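PDB 6UID: EscD/YscD/HrpQ family type III secretion system inner membrane ring protein from Pseudomonas aeruginosa, which forms part of the inner-membrane ring of the type III secretion system, its cytoplasmic domain probably helping to connect the basal body with the sorting platform. Local coordinates for residues V26-D31 with L37-E42; P92-F97 with E106-A111; P69-Q74 with A80-L85; I7-Y10 with G16-V19. All coordinates share one frame; numbering follows the deposited sequence. Where two conformers were deposited one is given.

Contact 1: V26-D31 with L37-E42; sequences VALGSD and LVLLDE
Leu37 is the bump of this contact, and the groove it fills lies between Val26 and Leu28, two side chains that strand 24-29 turns to the same face. The CD1 methyl does the touching, lying 3.7 Å from Val26 CG1. Its second neighbour is the CD2 methyl of Leu28, 3.9 Å from the same Leu37 CD1. Val26 crosses Leu37 at a slant, whereas Leu28 and Leu37 run alongside each other and point the same way. With CG opposite the carbonyl carbon (chi1 -57°), the Leu37 branch rises next to its own backbone N and brings CD1 over the groove. A second bump comes in at the base of Leu28, where Leu39 CD1 reaches Leu28 CB at 3.7 Å, so two leucines of the partner segment touch Leu28 at different points.

Beneath these side chains the strands pair in parallel. Leu37 N gives its hydrogen to Ala27 O at 3.1 Å, and Leu37 O in turn accepts from Gly29 N. Leu39 N then bonds Gly29 O at 2.9 Å, coming from well above the carbonyl plane. Val38 faces the opposite way, where Gly29 brings no side chain to meet it. The short strand 37-38 thereby forms one edge of the mixed sheet in a domain related to the FHA beta sandwich, and Phe9 of the other sheet covers all three leucines. The side chains that pack on each other across the contact are aliphatic and the polar atoms that bond across are backbone ones, which implies adhesion by shape and main-chain pairing rather than by charged side chains.

Contact 2: P92-F97 with E106-A111; sequences PLRWTF and ERFPEA. Unlike the reference sequence in segment 92-97: Thr96 (reference Ala).
Phe108 lies beneath the side chain of Arg94, which arches over one face of its ring. The tight part is this overlap. Arg94 CZ stands 3.4 Å from Phe108 CD2, an atom that falls under the centre of the guanidinium, and the two planes are tilted by 25°. Nearer the backbone, Arg94 CD makes a CH-pi contact over the same ring, 4.0 Å from the Phe108 centroid. The arginine can follow the ring because its chain bends twice, at chi2 (-135°) and chi3 (-72°). At the ring edge, Phe108 CE1 points in plane at Trp95 O, 3.5 Å away, so the ring is engaged by backbone as well as side chain.

In the FHA-like beta sandwich, strand 93-98 belongs to the six-stranded antiparallel sheet. Trp95 turns its indole inward, against Leu49 and Leu51 of the facing sheet, while Arg94 projects from the outer surface, where the segment 106-111 passes. Tyr10 packs against the Phe108 ring edge-to-face and Thr89 adds a further neighbour.

Away from that ring the contact becomes loose. Glu106 and Glu110 are modelled only to CB, and Arg107 only to CD, consistent with mobile, solvent-facing side chains. Even Arg94 was deposited in two conformations, so its guanidinium overlap with Phe108, a feature of one of them, is doubtful as a permanent contact.

Contact 3: P69-Q74 with A80-L85; sequences PRQDGQ and AILQAL
Strand 69-71 ends at Gln71 in a type I' beta turn to Gln74, and the irregular segment 80-85 comes closest to it at Leu82, its CA 7.6 Å from that of Gln71. The side chain of Gln71 spans this gap. It is fully drawn out, with CG opposite the backbone N (chi1 176°) and the next torsion extended as well, so that its amide arrives at the backbone of the loop. There OE1 accepts the N-H of Gln83 at 2.8 Å, in an almost straight bond (171° at the hydrogen) whose donor is tilted from the amide plane. The same Gln71 OE1 lies against Leu82 CA at 3.5 Å, with CB and CD2 of that leucine also close by.

Gln71 also closes the tight two-residue hairpin that joins strand 69-71 to 74-75, the outermost strand of the six-stranded sheet of this FHA-like sandwich: its N donates to Gln74 O, and Gln74 N returns the bond. Gly73 sits at a turn position where a CB would press on the preceding carbonyl oxygen. On the other flank Arg70 NH1 reaches Gly73 O at 3.1 Å, the oxygen lying in the guanidinium plane.

Gln83 touches Gln71 OE1 through CB, then bends so that its own amide leads away, 72° from the plane of the Gln71 amide. Gln88 NE2 supplies a second hydrogen bond to Gln71 OE1, while Leu82 packs inward on Trp95 and Phe97.

Contact 4: I7-Y10 with G16-V19; sequences IRFY and GAEV
Arg8 and Glu18 cross at a slant on one face of this beta hairpin. The arginine is stretched from CG to NE, with CG opposite its backbone N (chi1 180°), and the carboxylate of Glu18 comes over the middle of that chain: Glu18 OE2 is 3.3 Å from Arg8 CD. The salt bridge itself is long, 3.5 Å between Arg8 NH1 and Glu18 OE2, with the two charged planes 29° apart. Their methylenes also touch, Glu18 CG lying 3.8 Å from Arg8 CD, so aliphatic packing accompanies the charge pairing. On the opposite face Ile7 and Val19 stand side by side, pointing the same way, with Ile7 CG2 3.9 Å from Val19 CB. Farther along, the Phe9 ring reaches Ala17 with CD2, 4.1 Å from Ala17 CB.

Backbone bonds set this register. Ile7 and Val19 exchange two hydrogen bonds, Phe9 N donates to Ala17 O, and Gly16 N closes the series onto Phe9 O at 2.9 Å.

Strand 18-21 forms one edge of the six-stranded antiparallel sheet, and strand 5-9 lies between it and strand 93-98. Ile7 and Phe9 rest on Trp95 and meet Leu37 of the facing sheet, whereas Phe104 touches Arg8 and Glu18 on the other side.

Contacts 1 and 4 meet in the core between the two sheets: Phe9 of contact 4 packs on Leu28, Leu37 and Leu39 of contact 1, and Val19 on Leu37. Contact 1 has the largest share of buried residues and joins strands in parallel; contact 4 joins antiparallel neighbours and adds a charged pair on its outer face. Contacts 2 and 3, partly buried and nearer the surface, each include one exposed residue among the three that touch. Both attach irregular segments to the six-stranded sheet, one through an arginine over a ring, the other through a single glutamine oxygen. Strand 93-98 links these regions, pairing with strand 5-9 while Phe97 O probably bonds Leu85 N.

Contact 1: V26-D31 with L37-E42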
loop_
_atom_site.group_PDB
_atom_site.type_symbol
_atom_site.label_atom_id
_atom_site.label_comp_id
_atom_site.label_asym_id
_atom_site.label_seq_id
_atom_site.Cartn_x
_atom_site.Cartn_y
_atom_site.Cartn_z
ATOM N N VAL A 26 -9.119 -6.590 -4.243
ATOM C CA VAL A 26 -8.087 -5.974 -5.074
ATOM C C VAL A 26 -6.745 -6.601 -4.727
ATOM O O VAL A 26 -6.230 -6.397 -3.623
ATOM C CB VAL A 26 -8.030 -4.451 -4.883
ATOM C CG1 VAL A 26 -6.933 -3.847 -5.782
ATOM C CG2 VAL A 26 -9.381 -3.812 -5.186
ATOM N N ALA A 27 -6.164 -7.332 -5.671
ATOM C CA ALA A 27 -4.844 -7.922 -5.506
ATOM C C ALA A 27 -3.844 -7.077 -6.279
ATOM O O ALA A 27 -4.086 -6.709 -7.431
ATOM C CB ALA A 27 -4.832 -9.365 -6.014
ATOM N N LEU A 28 -2.733 -6.765 -5.643
ATOM C CA LEU A 28 -1.655 -5.997 -6.246
ATOM C C LEU A 28 -0.430 -6.894 -6.316
ATOM O O LEU A 28 -0.103 -7.572 -5.334
ATOM C CB LEU A 28 -1.331 -4.779 -5.393
ATOM C CG LEU A 28 -2.449 -3.774 -5.127
ATOM C CD1 LEU A 28 -3.300 -4.191 -3.944
ATOM C CD2 LEU A 28 -1.862 -2.398 -4.889
ATOM N N GLY A 29 0.254 -6.901 -7.454
ATOM C CA GLY A 29 1.402 -7.782 -7.585
ATOM C C GLY A 29 2.001 -7.725 -8.971
ATOM O O GLY A 29 1.522 -7.008 -9.854
ATOM N N SER A 30 3.022 -8.550 -9.178
ATOM C CA SER A 30 3.752 -8.535 -10.438
ATOM C C SER A 30 3.250 -9.537 -11.464
ATOM O O SER A 30 3.710 -9.486 -12.608
ATOM C CB SER A 30 5.235 -8.811 -10.178
ATOM O OG SER A 30 5.389 -10.060 -9.543
ATOM N N ASP A 31 2.349 -10.449 -11.089
ATOM C CA ASP A 31 1.847 -11.472 -12.004
ATOM C C ASP A 31 0.508 -11.029 -12.575
ATOM O O ASP A 31 -0.495 -11.005 -11.836
ATOM C CB ASP A 31 1.684 -12.790 -11.249
ATOM C CG ASP A 31 1.190 -13.924 -12.137
ATOM O OD1 ASP A 31 0.903 -13.686 -13.336
ATOM O OD2 ASP A 31 1.095 -15.065 -11.619
ATOM N N LEU A 37 -4.098 -4.953 -9.997
ATOM C CA LEU A 37 -3.222 -3.814 -10.217
ATOM C C LEU A 37 -1.817 -4.393 -10.364
ATOM O O LEU A 37 -1.283 -4.975 -9.417
ATOM C CB LEU A 37 -3.299 -2.850 -9.035
ATOM C CG LEU A 37 -4.693 -2.313 -8.695
ATOM C CD1 LEU A 37 -4.680 -1.391 -7.456
ATOM C CD2 LEU A 37 -5.283 -1.601 -9.895
ATOM N N VAL A 38 -1.233 -4.268 -11.558
ATOM C CA VAL A 38 0.088 -4.830 -11.841
ATOM C C VAL A 38 1.173 -3.839 -11.426
ATOM O O VAL A 38 1.202 -2.694 -11.891
ATOM C CB VAL A 38 0.217 -5.219 -13.326
ATOM C CG1 VAL A 38 1.607 -5.717 -13.614
ATOM C CG2 VAL A 38 -0.803 -6.282 -13.666
ATOM N N LEU A 39 2.065 -4.292 -10.551
ATOM C CA LEU A 39 3.123 -3.481 -9.979
ATOM C C LEU A 39 4.443 -3.976 -10.522
ATOM O O LEU A 39 4.713 -5.183 -10.476
ATOM C CB LEU A 39 3.167 -3.647 -8.459
ATOM C CG LEU A 39 1.937 -3.209 -7.689
ATOM C CD1 LEU A 39 2.115 -3.565 -6.206
ATOM C CD2 LEU A 39 1.702 -1.728 -7.866
ATOM N N LEU A 40 5.256 -3.050 -11.031
ATOM C CA LEU A 40 6.540 -3.347 -11.655
ATOM C C LEU A 40 7.619 -2.684 -10.810
ATOM O O LEU A 40 7.788 -1.461 -10.852
ATOM C CB LEU A 40 6.560 -2.843 -13.094
ATOM C CG LEU A 40 5.475 -3.439 -13.997
ATOM C CD1 LEU A 40 5.627 -2.913 -15.404
ATOM C CD2 LEU A 40 5.504 -4.950 -13.950
ATOM N N ASP A 41 8.319 -3.483 -10.012
ATOM C CA ASP A 41 9.385 -2.985 -9.152
ATOM C C ASP A 41 10.164 -4.188 -8.646
ATOM O O ASP A 41 9.644 -5.307 -8.578
ATOM C CB ASP A 41 8.801 -2.167 -7.988
ATOM C CG ASP A 41 9.820 -1.264 -7.282
ATOM O OD1 ASP A 41 10.989 -1.161 -7.738
ATOM O OD2 ASP A 41 9.444 -0.646 -6.257
ATOM N N GLU A 42 11.417 -3.952 -8.278
ATOM C CA GLU A 42 12.220 -5.021 -7.718
ATOM C C GLU A 42 11.634 -5.450 -6.386
ATOM O O GLU A 42 11.313 -4.609 -5.545
ATOM C CB GLU A 42 13.648 -4.517 -7.505
ATOM C CG GLU A 42 14.627 -5.594 -7.060
ATOM C CD GLU A 42 14.860 -6.646 -8.131
ATOM O OE1 GLU A 42 14.762 -6.308 -9.330
ATOM O OE2 GLU A 42 15.136 -7.810 -7.772
#

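Contact 2: P92-F97 with E106-A111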
loop_
_atom_site.group_PDB
_atom_site.type_symbol
_atom_site.label_atom_id
_atom_site.label_comp_id
_atom_site.label_asym_id
_atom_site.label_seq_id
_atom_site.Cartn_x
_atom_site.Cartn_y
_atom_site.Cartn_z
ATOM N N PRO A 92 8.872 -2.815 -0.918
ATOM C CA PRO A 92 9.133 -1.763 -1.907
ATOM C C PRO A 92 7.923 -0.911 -2.232
ATOM O O PRO A 92 8.088 0.214 -2.714
ATOM C CB PRO A 92 9.613 -2.531 -3.147
ATOM C CG PRO A 92 9.185 -3.925 -2.935
ATOM C CD PRO A 92 9.057 -4.168 -1.469
ATOM N N LEU A 93 6.713 -1.402 -2.003
ATOM C CA LEU A 93 5.527 -0.685 -2.438
ATOM C C LEU A 93 5.184 0.441 -1.467
ATOM O O LEU A 93 5.121 0.228 -0.242
ATOM C CB LEU A 93 4.348 -1.642 -2.504
ATOM C CG LEU A 93 2.992 -1.035 -2.842
ATOM C CD1 LEU A 93 2.993 -0.500 -4.246
ATOM C CD2 LEU A 93 1.922 -2.080 -2.646
ATOM N N ARG A 94 4.983 1.644 -2.006
ATOM C CA ARG A 94 4.487 2.785 -1.246
ATOM C C ARG A 94 3.228 3.307 -1.934
ATOM O O ARG A 94 3.226 3.515 -3.156
ATOM C CB ARG A 94 5.532 3.895 -1.138
ATOM C CG ARG A 94 6.862 3.431 -0.562
ATOM C CD ARG A 94 7.435 4.385 0.503
ATOM N NE ARG A 94 7.948 5.641 -0.038
ATOM C CZ ARG A 94 8.602 6.559 0.681
ATOM N NH1 ARG A 94 9.028 7.663 0.083
ATOM N NH2 ARG A 94 8.836 6.379 2.000
ATOM N N TRP A 95 2.168 3.507 -1.164
ATOM C CA TRP A 95 0.895 3.890 -1.755
ATOM C C TRP A 95 0.048 4.630 -0.739
ATOM O O TRP A 95 0.320 4.610 0.466
ATOM C CB TRP A 95 0.137 2.653 -2.262
ATOM C CG TRP A 95 -0.263 1.644 -1.207
ATOM C CD1 TRP A 95 0.543 0.716 -0.612
ATOM C CD2 TRP A 95 -1.566 1.442 -0.671
ATOM N NE1 TRP A 95 -0.187 -0.044 0.260
ATOM C CE2 TRP A 95 -1.487 0.374 0.239
ATOM C CE3 TRP A 95 -2.803 2.059 -0.876
ATOM C CZ2 TRP A 95 -2.599 -0.085 0.948
ATOM C CZ3 TRP A 95 -3.911 1.598 -0.188
ATOM C CH2 TRP A 95 -3.801 0.550 0.744
ATOM N N THR A 96 -0.994 5.295 -1.228
ATOM C CA THR A 96 -2.030 5.824 -0.366
ATOM C C THR A 96 -3.353 5.758 -1.108
ATOM O O THR A 96 -3.399 5.501 -2.318
ATOM C CB THR A 96 -1.731 7.253 0.070
ATOM O OG1 THR A 96 -2.558 7.554 1.208
ATOM C CG2 THR A 96 -1.991 8.208 -1.071
ATOM N N PHE A 97 -4.439 6.002 -0.398
ATOM C CA PHE A 97 -5.750 6.010 -1.019
ATOM C C PHE A 97 -6.570 7.145 -0.443
ATOM O O PHE A 97 -6.293 7.632 0.664
ATOM C CB PHE A 97 -6.473 4.653 -0.862
ATOM C CG PHE A 97 -7.040 4.413 0.515
ATOM C CD1 PHE A 97 -6.223 3.948 1.516
ATOM C CD2 PHE A 97 -8.371 4.663 0.776
ATOM C CE1 PHE A 97 -6.757 3.740 2.809
ATOM C CE2 PHE A 97 -8.895 4.473 2.039
ATOM C CZ PHE A 97 -8.086 4.000 3.039
ATOM N N GLU A 106 1.336 15.491 -3.420
ATOM C CA GLU A 106 2.357 15.233 -4.427
ATOM C C GLU A 106 3.455 14.337 -3.875
ATOM O O GLU A 106 3.998 13.491 -4.597
ATOM C CB GLU A 106 2.949 16.553 -4.935
ATOM N N ARG A 107 3.785 14.489 -2.598
ATOM C CA ARG A 107 4.829 13.696 -1.976
ATOM C C ARG A 107 4.209 12.654 -1.058
ATOM O O ARG A 107 3.195 12.905 -0.402
ATOM C CB ARG A 107 5.788 14.583 -1.180
ATOM C CG ARG A 107 6.653 15.472 -2.065
ATOM C CD ARG A 107 7.607 16.312 -1.236
ATOM N N PHE A 108 4.851 11.496 -1.005
ATOM C CA PHE A 108 4.402 10.446 -0.108
ATOM C C PHE A 108 4.381 10.965 1.329
ATOM O O PHE A 108 5.307 11.665 1.748
ATOM C CB PHE A 108 5.361 9.269 -0.194
ATOM C CG PHE A 108 4.921 8.090 0.603
ATOM C CD1 PHE A 108 3.837 7.332 0.200
ATOM C CD2 PHE A 108 5.593 7.740 1.751
ATOM C CE1 PHE A 108 3.432 6.248 0.940
ATOM C CE2 PHE A 108 5.202 6.656 2.475
ATOM C CZ PHE A 108 4.114 5.914 2.076
ATOM N N PRO A 109 3.355 10.641 2.113
ATOM C CA PRO A 109 3.292 11.148 3.488
ATOM C C PRO A 109 4.497 10.733 4.327
ATOM O O PRO A 109 4.819 9.552 4.450
ATOM C CB PRO A 109 1.989 10.534 4.020
ATOM C CG PRO A 109 1.150 10.342 2.827
ATOM C CD PRO A 109 2.078 10.044 1.679
ATOM N N GLU A 110 5.162 11.716 4.917
ATOM C CA GLU A 110 6.248 11.406 5.832
ATOM C C GLU A 110 5.673 10.994 7.183
ATOM O O GLU A 110 4.617 11.475 7.601
ATOM C CB GLU A 110 7.170 12.613 5.997
ATOM N N ALA A 111 6.368 10.080 7.855
ATOM C CA ALA A 111 5.963 9.590 9.165
ATOM C C ALA A 111 7.043 9.859 10.206
ATOM O O ALA A 111 8.236 9.884 9.898
ATOM C CB ALA A 111 5.711 8.079 9.119
#

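Contact 3: P69-Q74 with A80-L85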
loop_
_atom_site.group_PDB
_atom_site.type_symbol
_atom_site.label_atom_id
_atom_site.label_comp_id
_atom_site.label_asym_id
_atom_site.label_seq_id
_atom_site.Cartn_x
_atom_site.Cartn_y
_atom_site.Cartn_z
ATOM N N PRO A 69 3.238 -5.097 6.115
ATOM C CA PRO A 69 2.517 -3.870 5.771
ATOM C C PRO A 69 2.567 -2.898 6.940
ATOM O O PRO A 69 2.412 -3.287 8.105
ATOM C CB PRO A 69 1.089 -4.361 5.520
ATOM C CG PRO A 69 0.967 -5.565 6.419
ATOM C CD PRO A 69 2.332 -6.230 6.367
ATOM N N ARG A 70 2.825 -1.638 6.617
ATOM C CA ARG A 70 2.921 -0.587 7.625
ATOM C C ARG A 70 2.089 0.604 7.179
ATOM O O ARG A 70 1.916 0.853 5.982
ATOM C CB ARG A 70 4.356 -0.182 7.858
ATOM C CG ARG A 70 5.181 -1.327 8.427
ATOM C CD ARG A 70 6.645 -0.976 8.592
ATOM N NE ARG A 70 7.388 -2.132 9.085
ATOM C CZ ARG A 70 7.548 -2.442 10.360
ATOM N NH1 ARG A 70 7.047 -1.667 11.321
ATOM N NH2 ARG A 70 8.222 -3.545 10.674
ATOM N N GLN A 71 1.554 1.319 8.164
ATOM C CA GLN A 71 0.795 2.538 7.939
ATOM C C GLN A 71 1.476 3.606 8.780
ATOM O O GLN A 71 1.534 3.497 10.010
ATOM C CB GLN A 71 -0.661 2.339 8.337
ATOM C CG GLN A 71 -1.472 3.603 8.222
ATOM C CD GLN A 71 -2.922 3.367 8.524
ATOM O OE1 GLN A 71 -3.725 3.167 7.631
ATOM N NE2 GLN A 71 -3.258 3.363 9.807
ATOM N N ASP A 72 2.076 4.590 8.119
ATOM C CA ASP A 72 2.913 5.583 8.801
ATOM C C ASP A 72 3.939 4.909 9.719
ATOM O O ASP A 72 4.208 5.351 10.845
ATOM C CB ASP A 72 2.046 6.607 9.542
ATOM C CG ASP A 72 1.216 7.461 8.602
ATOM O OD1 ASP A 72 1.668 7.724 7.455
ATOM O OD2 ASP A 72 0.099 7.855 9.006
ATOM N N GLY A 73 4.521 3.820 9.220
ATOM C CA GLY A 73 5.558 3.087 9.902
ATOM C C GLY A 73 5.090 2.035 10.885
ATOM O O GLY A 73 5.912 1.211 11.320
ATOM N N GLN A 74 3.805 2.022 11.247
ATOM C CA GLN A 74 3.293 1.086 12.238
ATOM C C GLN A 74 2.812 -0.181 11.549
ATOM O O GLN A 74 1.973 -0.114 10.646
ATOM C CB GLN A 74 2.123 1.731 12.977
ATOM C CG GLN A 74 2.504 2.986 13.732
ATOM C CD GLN A 74 3.495 2.707 14.852
ATOM O OE1 GLN A 74 4.547 3.337 14.934
ATOM N NE2 GLN A 74 3.159 1.751 15.717
ATOM N N ALA A 80 -7.144 -5.231 9.370
ATOM C CA ALA A 80 -7.121 -3.824 9.746
ATOM C C ALA A 80 -7.816 -2.959 8.701
ATOM O O ALA A 80 -7.723 -3.202 7.499
ATOM C CB ALA A 80 -5.672 -3.358 9.864
ATOM N N ILE A 81 -8.539 -1.957 9.175
ATOM C CA ILE A 81 -9.076 -0.903 8.323
ATOM C C ILE A 81 -8.000 0.164 8.191
ATOM O O ILE A 81 -7.495 0.677 9.198
ATOM C CB ILE A 81 -10.370 -0.315 8.903
ATOM C CG1 ILE A 81 -11.505 -1.355 8.900
ATOM C CG2 ILE A 81 -10.778 0.950 8.147
ATOM C CD1 ILE A 81 -11.960 -1.815 7.548
ATOM N N LEU A 82 -7.637 0.471 6.962
ATOM C CA LEU A 82 -6.577 1.426 6.677
ATOM C C LEU A 82 -7.156 2.830 6.554
ATOM O O LEU A 82 -8.343 3.007 6.264
ATOM C CB LEU A 82 -5.844 1.008 5.418
ATOM C CG LEU A 82 -5.154 -0.355 5.494
ATOM C CD1 LEU A 82 -4.484 -0.642 4.145
ATOM C CD2 LEU A 82 -4.168 -0.449 6.644
ATOM N N GLN A 83 -6.318 3.830 6.837
ATOM C CA GLN A 83 -6.745 5.223 6.882
ATOM C C GLN A 83 -6.411 5.966 5.592
ATOM O O GLN A 83 -5.271 5.945 5.117
ATOM C CB GLN A 83 -6.147 5.947 8.088
ATOM C CG GLN A 83 -6.917 5.630 9.396
ATOM C CD GLN A 83 -8.441 5.812 9.277
ATOM O OE1 GLN A 83 -9.213 4.906 9.602
ATOM N NE2 GLN A 83 -8.870 6.983 8.809
ATOM N N ALA A 84 -7.407 6.663 5.053
ATOM C CA ALA A 84 -7.186 7.454 3.856
ATOM C C ALA A 84 -6.102 8.500 4.096
ATOM O O ALA A 84 -6.044 9.155 5.146
ATOM C CB ALA A 84 -8.491 8.135 3.439
ATOM N N LEU A 85 -5.226 8.619 3.101
ATOM C CA LEU A 85 -4.141 9.589 3.018
ATOM C C LEU A 85 -3.012 9.313 3.995
ATOM O O LEU A 85 -2.042 10.065 4.013
ATOM C CB LEU A 85 -4.611 11.046 3.086
ATOM C CG LEU A 85 -5.484 11.443 1.900
ATOM C CD1 LEU A 85 -5.824 12.911 2.016
ATOM C CD2 LEU A 85 -4.830 11.201 0.559
#

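Contact 4: I7-Y10 with G16-V19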
loop_
_atom_site.group_PDB
_atom_site.type_symbol
_atom_site.label_atom_id
_atom_site.label_comp_id
_atom_site.label_asym_id
_atom_site.label_seq_id
_atom_site.Cartn_x
_atom_site.Cartn_y
_atom_site.Cartn_z
ATOM N N ILE A 7 -6.563 5.025 -5.561
ATOM C CA ILE A 7 -5.244 4.691 -5.053
ATOM C C ILE A 7 -4.192 5.406 -5.881
ATOM O O ILE A 7 -4.351 5.556 -7.100
ATOM C CB ILE A 7 -5.042 3.165 -5.065
ATOM C CG1 ILE A 7 -3.674 2.779 -4.532
ATOM C CG2 ILE A 7 -5.223 2.593 -6.460
ATOM C CD1 ILE A 7 -3.649 1.326 -4.024
ATOM N N ARG A 8 -3.131 5.871 -5.226
ATOM C CA ARG A 8 -1.972 6.461 -5.881
ATOM C C ARG A 8 -0.723 5.716 -5.451
ATOM O O ARG A 8 -0.554 5.406 -4.263
ATOM C CB ARG A 8 -1.817 7.954 -5.560
ATOM C CG ARG A 8 -0.598 8.560 -6.252
ATOM C CD ARG A 8 -0.675 10.055 -6.368
ATOM N NE ARG A 8 0.630 10.579 -6.750
ATOM C CZ ARG A 8 0.889 11.854 -6.994
ATOM N NH1 ARG A 8 -0.075 12.762 -6.912
ATOM N NH2 ARG A 8 2.120 12.214 -7.323
ATOM N N PHE A 9 0.157 5.437 -6.409
ATOM C CA PHE A 9 1.422 4.768 -6.152
ATOM C C PHE A 9 2.582 5.748 -6.133
ATOM O O PHE A 9 2.625 6.698 -6.918
ATOM C CB PHE A 9 1.657 3.668 -7.188
ATOM C CG PHE A 9 0.634 2.596 -7.122
ATOM C CD1 PHE A 9 0.551 1.772 -6.023
ATOM C CD2 PHE A 9 -0.284 2.433 -8.129
ATOM C CE1 PHE A 9 -0.421 0.791 -5.937
ATOM C CE2 PHE A 9 -1.257 1.450 -8.057
ATOM C CZ PHE A 9 -1.310 0.622 -6.956
ATOM N N TYR A 10 3.513 5.523 -5.200
ATOM C CA TYR A 10 4.674 6.378 -4.969
ATOM C C TYR A 10 5.963 5.556 -4.986
ATOM O O TYR A 10 6.893 5.809 -4.189
ATOM C CB TYR A 10 4.566 7.089 -3.624
ATOM C CG TYR A 10 3.413 8.032 -3.463
ATOM C CD1 TYR A 10 2.171 7.579 -3.087
ATOM C CD2 TYR A 10 3.577 9.392 -3.623
ATOM C CE1 TYR A 10 1.123 8.462 -2.901
ATOM C CE2 TYR A 10 2.539 10.280 -3.446
ATOM C CZ TYR A 10 1.324 9.818 -3.068
ATOM O OH TYR A 10 0.274 10.705 -2.890
ATOM N N GLY A 16 3.445 7.678 -9.554
ATOM C CA GLY A 16 2.549 8.652 -10.113
ATOM C C GLY A 16 1.260 8.086 -10.662
ATOM O O GLY A 16 0.348 8.863 -10.974
ATOM N N ALA A 17 1.149 6.766 -10.787
ATOM C CA ALA A 17 -0.079 6.167 -11.289
ATOM C C ALA A 17 -1.208 6.304 -10.283
ATOM O O ALA A 17 -1.009 6.226 -9.064
ATOM C CB ALA A 17 0.132 4.687 -11.564
ATOM N N GLU A 18 -2.412 6.500 -10.803
ATOM C CA GLU A 18 -3.619 6.632 -10.004
ATOM C C GLU A 18 -4.725 5.795 -10.623
ATOM O O GLU A 18 -4.868 5.760 -11.846
ATOM C CB GLU A 18 -4.081 8.090 -9.899
ATOM C CG GLU A 18 -3.077 8.969 -9.171
ATOM C CD GLU A 18 -3.514 10.430 -9.059
ATOM O OE1 GLU A 18 -4.705 10.729 -9.276
ATOM O OE2 GLU A 18 -2.653 11.284 -8.752
ATOM N N VAL A 19 -5.486 5.102 -9.789
ATOM C CA VAL A 19 -6.502 4.168 -10.261
ATOM C C VAL A 19 -7.718 4.282 -9.351
ATOM O O VAL A 19 -7.583 4.328 -8.125
ATOM C CB VAL A 19 -5.982 2.718 -10.264
ATOM C CG1 VAL A 19 -7.033 1.766 -10.884
ATOM C CG2 VAL A 19 -4.685 2.595 -11.022
#